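Local coordinates for IPT/TIG domain-containing protein BACOVA_02650 (Bacteroides ovatus, PDB 5E7H) that is a polysaccharide-binding lipoprotein of the bacterial cell surface that probably binds xyloglucan before its transport into the periplasm for degradation, at residues 9-13 with 253-257; 13-17 with 116-120; 167-171 with 202-206. All coordinates share one frame; numbering follows the deposited sequence.

Contact 1: 9-13 with 253-257; sequences SSTMP and DNFRI. With NA (sodium ion), chain I.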
ATOM      1  N   SER A   9      10.419  -2.566  -0.353  1.00 16.77           N
ATOM      2  CA  SER A   9       9.605  -1.618  -1.109  1.00 15.97           C
ATOM      3  C   SER A   9       8.128  -1.631  -0.725  1.00 16.18           C
ATOM      4  O   SER A   9       7.453  -0.579  -0.743  1.00 16.22           O
ATOM      5  CB  SER A   9       9.765  -1.898  -2.610  1.00 17.34           C
ATOM      6  OG  SER A   9       9.443  -3.245  -2.911  1.00 18.45           O
ATOM      7  N   SER A  10       7.599  -2.794  -0.356  1.00 15.52           N
ATOM      8  CA  SER A  10       6.206  -2.907   0.060  1.00 14.89           C
ATOM      9  C   SER A  10       6.007  -4.133   0.937  1.00 16.09           C
ATOM     10  O   SER A  10       6.759  -5.099   0.806  1.00 17.92           O
ATOM     11  CB  SER A  10       5.292  -2.988  -1.152  1.00 15.17           C
ATOM     12  OG  SER A  10       3.953  -3.201  -0.757  1.00 14.67           O
ATOM     13  N   THR A  11       5.023  -4.075   1.826  1.00 16.51           N
ATOM     14  CA  THR A  11       4.601  -5.261   2.581  1.00 16.06           C
ATOM     15  C   THR A  11       3.598  -6.110   1.793  1.00 15.57           C
ATOM     16  O   THR A  11       3.310  -7.230   2.181  1.00 16.36           O
ATOM     17  CB  THR A  11       3.971  -4.878   3.935  1.00 16.61           C
ATOM     18  OG1 THR A  11       2.802  -4.094   3.716  1.00 18.02           O
ATOM     19  CG2 THR A  11       4.947  -4.094   4.809  1.00 21.11           C
ATOM     20  N   MET A  12       3.052  -5.597   0.689  1.00 14.12           N
ATOM     21  CA  MET A  12       2.068  -6.365  -0.075  1.00 14.72           C
ATOM     22  C   MET A  12       2.161  -5.993  -1.547  1.00 15.11           C
ATOM     23  O   MET A  12       1.202  -5.506  -2.146  1.00 17.16           O
ATOM     24  CB  MET A  12       0.655  -6.153   0.468  1.00 15.47           C
ATOM     25  CG  MET A  12      -0.318  -7.230  -0.015  1.00 15.20           C
ATOM     26  SD  MET A  12      -1.898  -7.229   0.871  1.00 17.53           S
ATOM     27  CE  MET A  12      -1.394  -8.039   2.362  1.00 19.02           C
ATOM     28  N   PRO A  13       3.329  -6.245  -2.133  1.00 13.99           N
ATOM     29  CA  PRO A  13       3.501  -5.940  -3.558  1.00 15.14           C
ATOM     30  C   PRO A  13       2.569  -6.770  -4.407  1.00 16.94           C
ATOM     31  O   PRO A  13       2.333  -7.946  -4.140  1.00 16.71           O
ATOM     32  CB  PRO A  13       4.966  -6.279  -3.822  1.00 16.48           C
ATOM     33  CG  PRO A  13       5.363  -7.213  -2.735  1.00 17.96           C
ATOM     34  CD  PRO A  13       4.532  -6.845  -1.541  1.00 15.51           C
ATOM     35  N   ASP A 253      -5.397  -0.258  -3.903  1.00 12.11           N
ATOM     36  CA  ASP A 253      -5.818  -1.578  -3.413  1.00 11.50           C
ATOM     37  C   ASP A 253      -5.207  -1.872  -2.050  1.00 10.38           C
ATOM     38  O   ASP A 253      -4.241  -1.237  -1.622  1.00 11.62           O
ATOM     39  CB  ASP A 253      -5.418  -2.668  -4.411  1.00 12.07           C
ATOM     40  CG  ASP A 253      -6.285  -3.902  -4.352  1.00 15.43           C
ATOM     41  OD1 ASP A 253      -7.210  -4.022  -3.535  1.00 14.58           O
ATOM     42  OD2 ASP A 253      -6.029  -4.810  -5.180  1.00 18.65           O
ATOM     43  N   ASN A 254      -5.794  -2.855  -1.379  1.00 11.28           N
ATOM     44  CA  ASN A 254      -5.225  -3.468  -0.165  1.00 12.27           C
ATOM     45  C   ASN A 254      -4.909  -2.454   0.923  1.00 11.69           C
ATOM     46  O   ASN A 254      -3.820  -2.418   1.501  1.00 12.87           O
ATOM     47  CB  ASN A 254      -3.991  -4.293  -0.511  1.00 14.02           C
ATOM     48  CG  ASN A 254      -4.366  -5.597  -1.146  1.00 16.70           C
ATOM     49  OD1 ASN A 254      -5.361  -6.225  -0.762  1.00 18.11           O
ATOM     50  ND2 ASN A 254      -3.589  -6.020  -2.123  1.00 20.22           N
ATOM     51  N   PHE A 255      -5.897  -1.635   1.239  1.00 11.67           N
ATOM     52  CA  PHE A 255      -5.789  -0.793   2.411  1.00 12.19           C
ATOM     53  C   PHE A 255      -5.619  -1.686   3.630  1.00 11.63           C
ATOM     54  O   PHE A 255      -6.320  -2.697   3.766  1.00 11.53           O
ATOM     55  CB  PHE A 255      -7.032   0.099   2.586  1.00 11.71           C
ATOM     56  CG  PHE A 255      -7.209   1.125   1.494  1.00 11.71           C
ATOM     57  CD1 PHE A 255      -6.674   2.400   1.632  1.00 14.18           C
ATOM     58  CD2 PHE A 255      -7.916   0.813   0.330  1.00 13.33           C
ATOM     59  CE1 PHE A 255      -6.828   3.347   0.619  1.00 14.77           C
ATOM     60  CE2 PHE A 255      -8.062   1.756  -0.688  1.00 15.06           C
ATOM     61  CZ  PHE A 255      -7.514   3.016  -0.534  1.00 14.64           C
ATOM     62  N   ARG A 256      -4.704  -1.299   4.523  1.00 11.88           N
ATOM     63  CA  ARG A 256      -4.329  -2.126   5.660  1.00 10.81           C
ATOM     64  C   ARG A 256      -3.814  -1.237   6.776  1.00 13.31           C
ATOM     65  O   ARG A 256      -3.212  -0.187   6.531  1.00 14.24           O
ATOM     66  CB  ARG A 256      -3.279  -3.174   5.230  1.00 13.62           C
ATOM     67  CG  ARG A 256      -2.033  -2.594   4.564  1.00 13.59           C
ATOM     68  CD  ARG A 256      -1.324  -3.662   3.718  1.00 16.64           C
ATOM     69  NE  ARG A 256      -0.109  -3.176   3.057  1.00 15.82           N
ATOM     70  CZ  ARG A 256      -0.007  -2.795   1.791  1.00 14.95           C
ATOM     71  NH1 ARG A 256      -1.050  -2.750   0.982  1.00 16.13           N
ATOM     72  NH2 ARG A 256       1.192  -2.442   1.331  1.00 15.06           N
ATOM     73  N   ILE A 257      -4.067  -1.657   8.008  1.00 11.78           N
ATOM     74  CA  ILE A 257      -3.588  -0.956   9.190  1.00 11.74           C
ATOM     75  C   ILE A 257      -2.566  -1.844   9.852  1.00 13.35           C
ATOM     76  O   ILE A 257      -2.870  -2.984  10.200  1.00 13.10           O
ATOM     77  CB  ILE A 257      -4.728  -0.616  10.185  1.00 10.73           C
ATOM     78  CG1 ILE A 257      -5.713   0.350   9.532  1.00 13.37           C
ATOM     79  CG2 ILE A 257      -4.152  -0.033  11.464  1.00 13.77           C
ATOM     80  CD1 ILE A 257      -6.965   0.617  10.348  1.00 15.76           C
TER
HETATM   81 NA    NA I 508      -7.896  -6.342  -4.604  1.00 24.60          NA
HETATM   82  O   HOH W   1      -1.203  -4.680  -2.881  1.00 26.93           O
HETATM   83  O   HOH W   2      -6.189  -7.639  -3.097  1.00 27.70           O
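The guanidinium of Arg-256 lies beneath Met-12, whose CB sits over the centre of one face, 3.7 Å from CZ. The packing joins two domains at a buried interface: residues 9-13 are a loop of the immunoglobulin-like IPT/TIG domain, while 253-257 belong to the long strand 246-259 of the xyloglucan-binding β-domain. Arg-256 suits the place because its aliphatic stem, extended from CG to NE, reaches out from the strand and delivers a flat cation whose face accepts a hydrocarbon while its N-H groups point to polar partners. Beside it, Thr-11 runs the opposite way, and its OG1 stands at the guanidinium edge, 3.1 Å from NE of Arg-256; the hydroxyl is hydrogen-bonded to Gln-163. The cation's charge is met by a salt bridge from NH2 to Glu-165, which also bonds Ser-10 OG, and NH1 of Arg-256 donates to the carbonyl O of Asn-254 at 2.8 Å, tying the arginine back to its own strand. On the loop side, Ser-10 forms an ST turn: a chi1 of 175° swings OG away from its own N, and the hydroxyl accepts from N of Met-12 at 2.9 Å, fixing the loop bend. From there the Met-12 chain runs out, bends at chi3 (-78°) and crosses the Asn-254 side chain at about a right angle, SD lying 3.6 Å from CG of the amide. A flexible, polarisable thioether suits this flat polar group. The amide itself is held by water on both ends: water 2, a ligand of the sodium ion that Asp-253 chelates through both carboxylate oxygens, donates to OD1, and water 1 accepts from ND2 of Asn-254 at 2.8 Å while donating to the carbonyl O of Met-12 at 2.6 Å.

Contact 2: 13-17 with 116-120; sequences PVVGS and YVSNG. With NA (sodium ion), chain I.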
ATOM      1  N   PRO A  13       3.329  -6.245  -2.133  1.00 13.99           N
ATOM      2  CA  PRO A  13       3.501  -5.940  -3.558  1.00 15.14           C
ATOM      3  C   PRO A  13       2.569  -6.770  -4.407  1.00 16.94           C
ATOM      4  O   PRO A  13       2.333  -7.946  -4.140  1.00 16.71           O
ATOM      5  CB  PRO A  13       4.966  -6.279  -3.822  1.00 16.48           C
ATOM      6  CG  PRO A  13       5.363  -7.213  -2.735  1.00 17.96           C
ATOM      7  CD  PRO A  13       4.532  -6.845  -1.541  1.00 15.51           C
ATOM      8  N   VAL A  14       2.047  -6.143  -5.459  1.00 16.20           N
ATOM      9  CA  VAL A  14       1.195  -6.840  -6.415  1.00 16.37           C
ATOM     10  C   VAL A  14       1.949  -7.974  -7.111  1.00 15.64           C
ATOM     11  O   VAL A  14       3.129  -7.837  -7.491  1.00 16.08           O
ATOM     12  CB  VAL A  14       0.639  -5.821  -7.455  1.00 16.94           C
ATOM     13  CG1 VAL A  14      -0.159  -6.521  -8.565  1.00 17.97           C
ATOM     14  CG2 VAL A  14      -0.226  -4.790  -6.759  1.00 17.57           C
ATOM     15  N   VAL A  15       1.286  -9.116  -7.297  1.00 16.43           N
ATOM     16  CA  VAL A  15       1.889 -10.211  -8.027  1.00 16.82           C
ATOM     17  C   VAL A  15       2.222  -9.767  -9.464  1.00 16.64           C
ATOM     18  O   VAL A  15       1.376  -9.206 -10.165  1.00 18.27           O
ATOM     19  CB  VAL A  15       0.974 -11.445  -8.076  1.00 19.67           C
ATOM     20  CG1 VAL A  15       1.582 -12.550  -8.858  1.00 19.99           C
ATOM     21  CG2 VAL A  15       0.658 -11.916  -6.644  1.00 21.90           C
ATOM     22  N   GLY A  16       3.461  -9.982  -9.878  1.00 15.79           N
ATOM     23  CA  GLY A  16       3.898  -9.558 -11.197  1.00 16.12           C
ATOM     24  C   GLY A  16       4.616  -8.229 -11.188  1.00 15.91           C
ATOM     25  O   GLY A  16       5.054  -7.763 -12.237  1.00 17.07           O
ATOM     26  N   SER A  17       4.723  -7.610 -10.021  1.00 17.52           N
ATOM     27  CA  SER A  17       5.432  -6.341  -9.879  1.00 15.51           C
ATOM     28  C   SER A  17       6.780  -6.562  -9.205  1.00 17.97           C
ATOM     29  O   SER A  17       7.072  -7.647  -8.689  1.00 17.92           O
ATOM     30  CB  SER A  17       4.597  -5.335  -9.099  1.00 16.97           C
ATOM     31  OG  SER A  17       4.615  -5.620  -7.701  1.00 18.76           O
ATOM     32  N   TYR A 116      -1.923  -2.585 -15.344  1.00 13.13           N
ATOM     33  CA  TYR A 116      -1.217  -3.723 -15.977  1.00 15.99           C
ATOM     34  C   TYR A 116      -1.318  -5.004 -15.167  1.00 14.99           C
ATOM     35  O   TYR A 116      -1.674  -6.040 -15.749  1.00 16.16           O
ATOM     36  CB  TYR A 116       0.257  -3.387 -16.281  1.00 16.62           C
ATOM     37  CG  TYR A 116       0.415  -2.170 -17.150  1.00 16.16           C
ATOM     38  CD1 TYR A 116      -0.001  -2.184 -18.481  1.00 19.34           C
ATOM     39  CD2 TYR A 116       0.964  -1.011 -16.637  1.00 17.24           C
ATOM     40  CE1 TYR A 116       0.142  -1.052 -19.273  1.00 21.60           C
ATOM     41  CE2 TYR A 116       1.102   0.119 -17.416  1.00 19.57           C
ATOM     42  CZ  TYR A 116       0.688   0.088 -18.725  1.00 21.55           C
ATOM     43  OH  TYR A 116       0.833   1.226 -19.495  1.00 28.13           O
ATOM     44  N   VAL A 117      -0.999  -4.952 -13.870  1.00 12.97           N
ATOM     45  CA  VAL A 117      -1.194  -6.062 -12.951  1.00 13.07           C
ATOM     46  C   VAL A 117      -2.044  -5.593 -11.771  1.00 13.84           C
ATOM     47  O   VAL A 117      -2.101  -4.397 -11.471  1.00 13.25           O
ATOM     48  CB  VAL A 117       0.155  -6.642 -12.454  1.00 12.12           C
ATOM     49  CG1 VAL A 117       0.881  -7.318 -13.611  1.00 14.79           C
ATOM     50  CG2 VAL A 117       1.037  -5.583 -11.836  1.00 14.16           C
ATOM     51  N   SER A 118      -2.751  -6.532 -11.146  1.00 13.62           N
ATOM     52  CA  SER A 118      -3.480  -6.246  -9.915  1.00 13.83           C
ATOM     53  C   SER A 118      -3.699  -7.532  -9.164  1.00 13.76           C
ATOM     54  O   SER A 118      -3.698  -8.615  -9.742  1.00 16.26           O
ATOM     55  CB  SER A 118      -4.826  -5.561 -10.198  1.00 15.54           C
ATOM     56  OG  SER A 118      -5.731  -6.422 -10.839  1.00 14.94           O
ATOM     57  N   ASN A 119      -3.886  -7.392  -7.853  1.00 16.22           N
ATOM     58  CA  ASN A 119      -4.324  -8.497  -7.025  1.00 17.59           C
ATOM     59  C   ASN A 119      -5.848  -8.421  -7.021  1.00 17.13           C
ATOM     60  O   ASN A 119      -6.447  -7.770  -6.160  1.00 21.04           O
ATOM     61  CB  ASN A 119      -3.747  -8.390  -5.611  1.00 17.24           C
ATOM     62  CG  ASN A 119      -2.287  -8.845  -5.506  1.00 21.33           C
ATOM     63  OD1 ASN A 119      -1.604  -9.133  -6.498  1.00 21.80           O
ATOM     64  ND2 ASN A 119      -1.816  -8.950  -4.265  1.00 21.09           N
ATOM     65  N   GLY A 120      -6.474  -9.017  -8.029  1.00 17.20           N
ATOM     66  CA  GLY A 120      -7.912  -8.927  -8.177  1.00 16.92           C
ATOM     67  C   GLY A 120      -8.379  -7.520  -8.471  1.00 16.07           C
ATOM     68  O   GLY A 120      -7.773  -6.795  -9.246  1.00 18.01           O
TER
HETATM   69 NA    NA I 508      -7.896  -6.342  -4.604  1.00 24.60          NA
HETATM   70  O   HOH W   2      -6.189  -7.639  -3.097  1.00 27.70           O
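Val-14 and Val-15 of a type II β-turn, running from Val-14 to Ser-17 in the IPT/TIG domain, pack against Val-117 and Asn-119 in the loop that precedes strand 121-126 of the xyloglucan-binding domain. The apolar part of this interdomain contact rests on Val-14. Its chi1 of 175° directs the methyl CG1 to the facing loop, where it meets CG2 of Val-117 at 3.6 Å and passes equally near CA of Ser-118. The two valines cross obliquely, and their compact branches let the backbones come close; CB of Val-117 also touches the carbonyl O of Val-15. Polar chemistry across the contact centres on one hydrogen bond: N of Val-15 donates to OD1 of Asn-119 at 3.0 Å, nearly straight (167°), the donor tilted 18° from the amide's carbonyl plane. CG2 of Val-15 comes within 3.6 Å of OD1 of Asn-119, the two side chains crossing at about a right angle, while ND2 of Asn-119 bonds the hydroxyl of Tyr-84, so both ends of the amide are used and its rotation is fixed. Were Asn-119 replaced by alanine, the Val-15 N-H would probably lose its acceptor and the Tyr-84 hydroxyl its amide partner. Within the turn, O of Val-14 accepts from N of Ser-17 at 3.0 Å and from OG of Ser-17 at 2.7 Å, the hydroxyl in the carbonyl plane on a lone pair. Gly-16 suits the third position, where phi is positive and a side chain would jam against the preceding carbonyl and press on CG1 of Val-117. Asp-253, Asn-92, Thr-121 and water 2 share the sodium ion with this loop, which contributes a backbone ligand, O of Asn-119, at 2.6 Å from the metal.

Contact 3: 167-171 with 202-206; sequences FVKEV and TETGK. With FMT (formic acid), chain C; FMT (formic acid), chain D.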
ATOM      1  N   PHE A 167      -1.266   3.048  -7.788  1.00 13.09           N
ATOM      2  CA  PHE A 167      -0.672   3.177  -9.111  1.00 13.68           C
ATOM      3  C   PHE A 167      -1.088   4.514  -9.689  1.00 13.96           C
ATOM      4  O   PHE A 167      -2.275   4.775  -9.819  1.00 14.79           O
ATOM      5  CB  PHE A 167      -1.127   2.028 -10.024  1.00 13.33           C
ATOM      6  CG  PHE A 167      -0.572   2.095 -11.439  1.00 13.37           C
ATOM      7  CD1 PHE A 167      -1.031   3.047 -12.347  1.00 15.69           C
ATOM      8  CD2 PHE A 167       0.359   1.165 -11.870  1.00 15.81           C
ATOM      9  CE1 PHE A 167      -0.519   3.099 -13.656  1.00 17.58           C
ATOM     10  CE2 PHE A 167       0.852   1.206 -13.186  1.00 17.49           C
ATOM     11  CZ  PHE A 167       0.402   2.174 -14.060  1.00 16.71           C
ATOM     12  N   VAL A 168      -0.105   5.346 -10.017  1.00 12.89           N
ATOM     13  CA  VAL A 168      -0.353   6.638 -10.661  1.00 13.79           C
ATOM     14  C   VAL A 168       0.191   6.581 -12.093  1.00 15.44           C
ATOM     15  O   VAL A 168       1.385   6.312 -12.300  1.00 16.00           O
ATOM     16  CB  VAL A 168       0.318   7.787  -9.892  1.00 14.45           C
ATOM     17  CG1 VAL A 168       0.170   9.124 -10.663  1.00 16.40           C
ATOM     18  CG2 VAL A 168      -0.234   7.881  -8.462  1.00 15.57           C
ATOM     19  N   LYS A 169      -0.656   6.814 -13.095  1.00 14.95           N
ATOM     20  CA  LYS A 169      -0.209   6.734 -14.488  1.00 16.49           C
ATOM     21  C   LYS A 169       0.809   7.819 -14.826  1.00 16.72           C
ATOM     22  O   LYS A 169       1.853   7.532 -15.459  1.00 19.26           O
ATOM     23  CB  LYS A 169      -1.401   6.829 -15.449  1.00 17.62           C
ATOM     24  CG  LYS A 169      -1.042   6.700 -16.938  1.00 20.24           C
ATOM     25  CD  LYS A 169      -0.702   5.269 -17.275  1.00 19.56           C
ATOM     26  CE  LYS A 169      -0.280   5.116 -18.732  1.00 31.83           C
ATOM     27  NZ  LYS A 169      -1.428   5.322 -19.643  1.00 44.80           N
ATOM     28  N   GLU A 170       0.481   9.067 -14.471  1.00 17.76           N
ATOM     29  CA  GLU A 170       1.311  10.240 -14.777  1.00 19.66           C
ATOM     30  C   GLU A 170       1.166  11.230 -13.653  1.00 20.81           C
ATOM     31  O   GLU A 170       0.103  11.310 -13.030  1.00 19.91           O
ATOM     32  CB  GLU A 170       0.887  10.933 -16.088  1.00 24.23           C
ATOM     33  CG  GLU A 170       0.591  10.046 -17.281  1.00 45.51           C
ATOM     34  CD  GLU A 170       1.826   9.685 -18.090  1.00 59.96           C
ATOM     35  OE1 GLU A 170       2.953   9.991 -17.640  1.00 63.71           O
ATOM     36  OE2 GLU A 170       1.661   9.099 -19.184  1.00 60.49           O
ATOM     37  N   VAL A 171       2.206  12.019 -13.402  1.00 22.30           N
ATOM     38  CA  VAL A 171       2.086  13.047 -12.391  1.00 22.65           C
ATOM     39  C   VAL A 171       1.068  14.080 -12.854  1.00 21.69           C
ATOM     40  O   VAL A 171       0.838  14.270 -14.064  1.00 24.38           O
ATOM     41  CB  VAL A 171       3.431  13.731 -12.085  1.00 28.11           C
ATOM     42  CG1 VAL A 171       4.391  12.723 -11.429  1.00 31.81           C
ATOM     43  CG2 VAL A 171       4.016  14.326 -13.325  1.00 38.68           C
ATOM     44  N   THR A 202       6.414  10.574  -5.939  1.00 20.96           N
ATOM     45  CA  THR A 202       5.259  10.047  -6.667  1.00 19.70           C
ATOM     46  C   THR A 202       5.754   9.225  -7.849  1.00 21.20           C
ATOM     47  O   THR A 202       6.040   9.761  -8.924  1.00 23.91           O
ATOM     48  CB  THR A 202       4.311  11.167  -7.160  1.00 20.46           C
ATOM     49  OG1 THR A 202       3.883  11.936  -6.037  1.00 21.66           O
ATOM     50  CG2 THR A 202       3.101  10.577  -7.858  1.00 20.84           C
ATOM     51  N   GLU A 203       5.895   7.920  -7.642  1.00 18.72           N
ATOM     52  CA  GLU A 203       6.323   7.034  -8.717  1.00 20.85           C
ATOM     53  C   GLU A 203       5.187   6.936  -9.715  1.00 19.03           C
ATOM     54  O   GLU A 203       4.011   7.002  -9.331  1.00 19.22           O
ATOM     55  CB  GLU A 203       6.695   5.643  -8.176  1.00 21.19           C
ATOM     56  CG  GLU A 203       7.798   5.682  -7.126  1.00 24.21           C
ATOM     57  CD  GLU A 203       9.149   6.090  -7.678  1.00 28.36           C
ATOM     58  OE1 GLU A 203       9.973   6.629  -6.899  1.00 28.80           O
ATOM     59  OE2 GLU A 203       9.393   5.894  -8.887  1.00 30.72           O
ATOM     60  N   THR A 204       5.528   6.791 -10.987  1.00 20.60           N
ATOM     61  CA  THR A 204       4.520   6.642 -12.026  1.00 20.07           C
ATOM     62  C   THR A 204       4.732   5.392 -12.858  1.00 20.63           C
ATOM     63  O   THR A 204       5.861   4.910 -13.011  1.00 21.43           O
ATOM     64  CB  THR A 204       4.492   7.852 -12.963  1.00 21.97           C
ATOM     65  OG1 THR A 204       5.769   8.012 -13.582  1.00 25.10           O
ATOM     66  CG2 THR A 204       4.130   9.127 -12.178  1.00 23.50           C
ATOM     67  N   GLY A 205       3.636   4.859 -13.376  1.00 18.52           N
ATOM     68  CA  GLY A 205       3.690   3.745 -14.301  1.00 20.19           C
ATOM     69  C   GLY A 205       3.957   2.422 -13.641  1.00 19.28           C
ATOM     70  O   GLY A 205       4.232   1.436 -14.346  1.00 19.86           O
ATOM     71  N   LYS A 206       3.917   2.401 -12.313  1.00 16.88           N
ATOM     72  CA  LYS A 206       4.115   1.179 -11.549  1.00 16.93           C
ATOM     73  C   LYS A 206       3.453   1.328 -10.202  1.00 17.22           C
ATOM     74  O   LYS A 206       3.146   2.442  -9.776  1.00 18.79           O
ATOM     75  CB  LYS A 206       5.607   0.883 -11.382  1.00 19.08           C
ATOM     76  CG  LYS A 206       6.370   1.938 -10.607  1.00 23.31           C
ATOM     77  CD  LYS A 206       7.867   1.654 -10.651  1.00 31.22           C
ATOM     78  CE  LYS A 206       8.662   2.746  -9.989  1.00 43.34           C
ATOM     79  NZ  LYS A 206      10.123   2.435 -10.003  1.00 50.37           N
TER
HETATM   80  C   FMT C 502      -2.615   2.189 -21.200  1.00 34.35           C
HETATM   81  O1  FMT C 502      -1.465   1.983 -21.664  1.00 49.80           O
HETATM   82  O2  FMT C 502      -2.765   2.262 -19.953  1.00 24.14           O
HETATM   83  C   FMT D 503       0.504   5.093 -23.159  1.00 44.55           C
HETATM   84  O1  FMT D 503      -0.332   4.291 -22.664  1.00 52.10           O
HETATM   85  O2  FMT D 503       0.266   6.332 -23.148  1.00 48.27           O
HETATM   86  O   HOH W   3       2.371   4.847  -8.792  1.00 18.42           O
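Phe-167 sets its CG anti to the backbone N (chi1 179°), which carries the ring over to residues 205-206, where CE2 comes within 3.4 Å of both C of Gly-205 and N of Lys-206, obliquely to the ring. The chi1 of Thr-204 (59°) puts OG1 between the backbone N and the carbonyl carbon and leaves the methyl CG2 opposite the carbonyl carbon, where it meets CG1 of Val-171 at 3.7 Å. Both segments belong to the xyloglucan-binding domain: strand 160-168 ends here, and the loop leading into its antiparallel neighbour 207-213 folds against it. A hydrogen bond from N of Gly-205 to O of Val-168, 2.9 Å and 162°, fixes the loop against the strand end, with CA of Thr-204 making a CH···O contact to the same oxygen. Glycine suits position 205 because its phi is positive. Water 3 accepts from N of Val-168 at 2.8 Å and lies near the carbonyl oxygens of Glu-203 and Lys-206, bridging backbones that do not bond directly there. The ring of Phe-167 also meets Trp-207 edge-to-face. On the outer side, the chain of Lys-169, bent at chi2 and chi4, reaches two formic acid molecules, probably from the crystallisation liquor, by weak bonds and makes a long, weak ion pair with Glu-249. No cross-segment charge pair is made, so the contact rests on one backbone bond, the water bridge and apolar packing.

In the fold
Contact 1 is buried near the centre of the chain, contact 2 only partly buried, and contact 3 at the surface. The first two start from the same loop between strands 4-8 and 18-24, share Pro-13, and join the IPT/TIG domain to the xyloglucan-binding domain, each contributing ligands to the same sodium ion, with water 2 common to both. Contact 3 stays within the second domain, yet its strand 160-168 neighbours strand 246-259 of contact 1 in one sheet, and Tyr-116 packs against Phe-167 between contacts 2 and 3. Chemistry follows place: a buried cation with polar partners, then valines with one side-chain-to-backbone hydrogen bond, then a single backbone hydrogen bond and a bridging water.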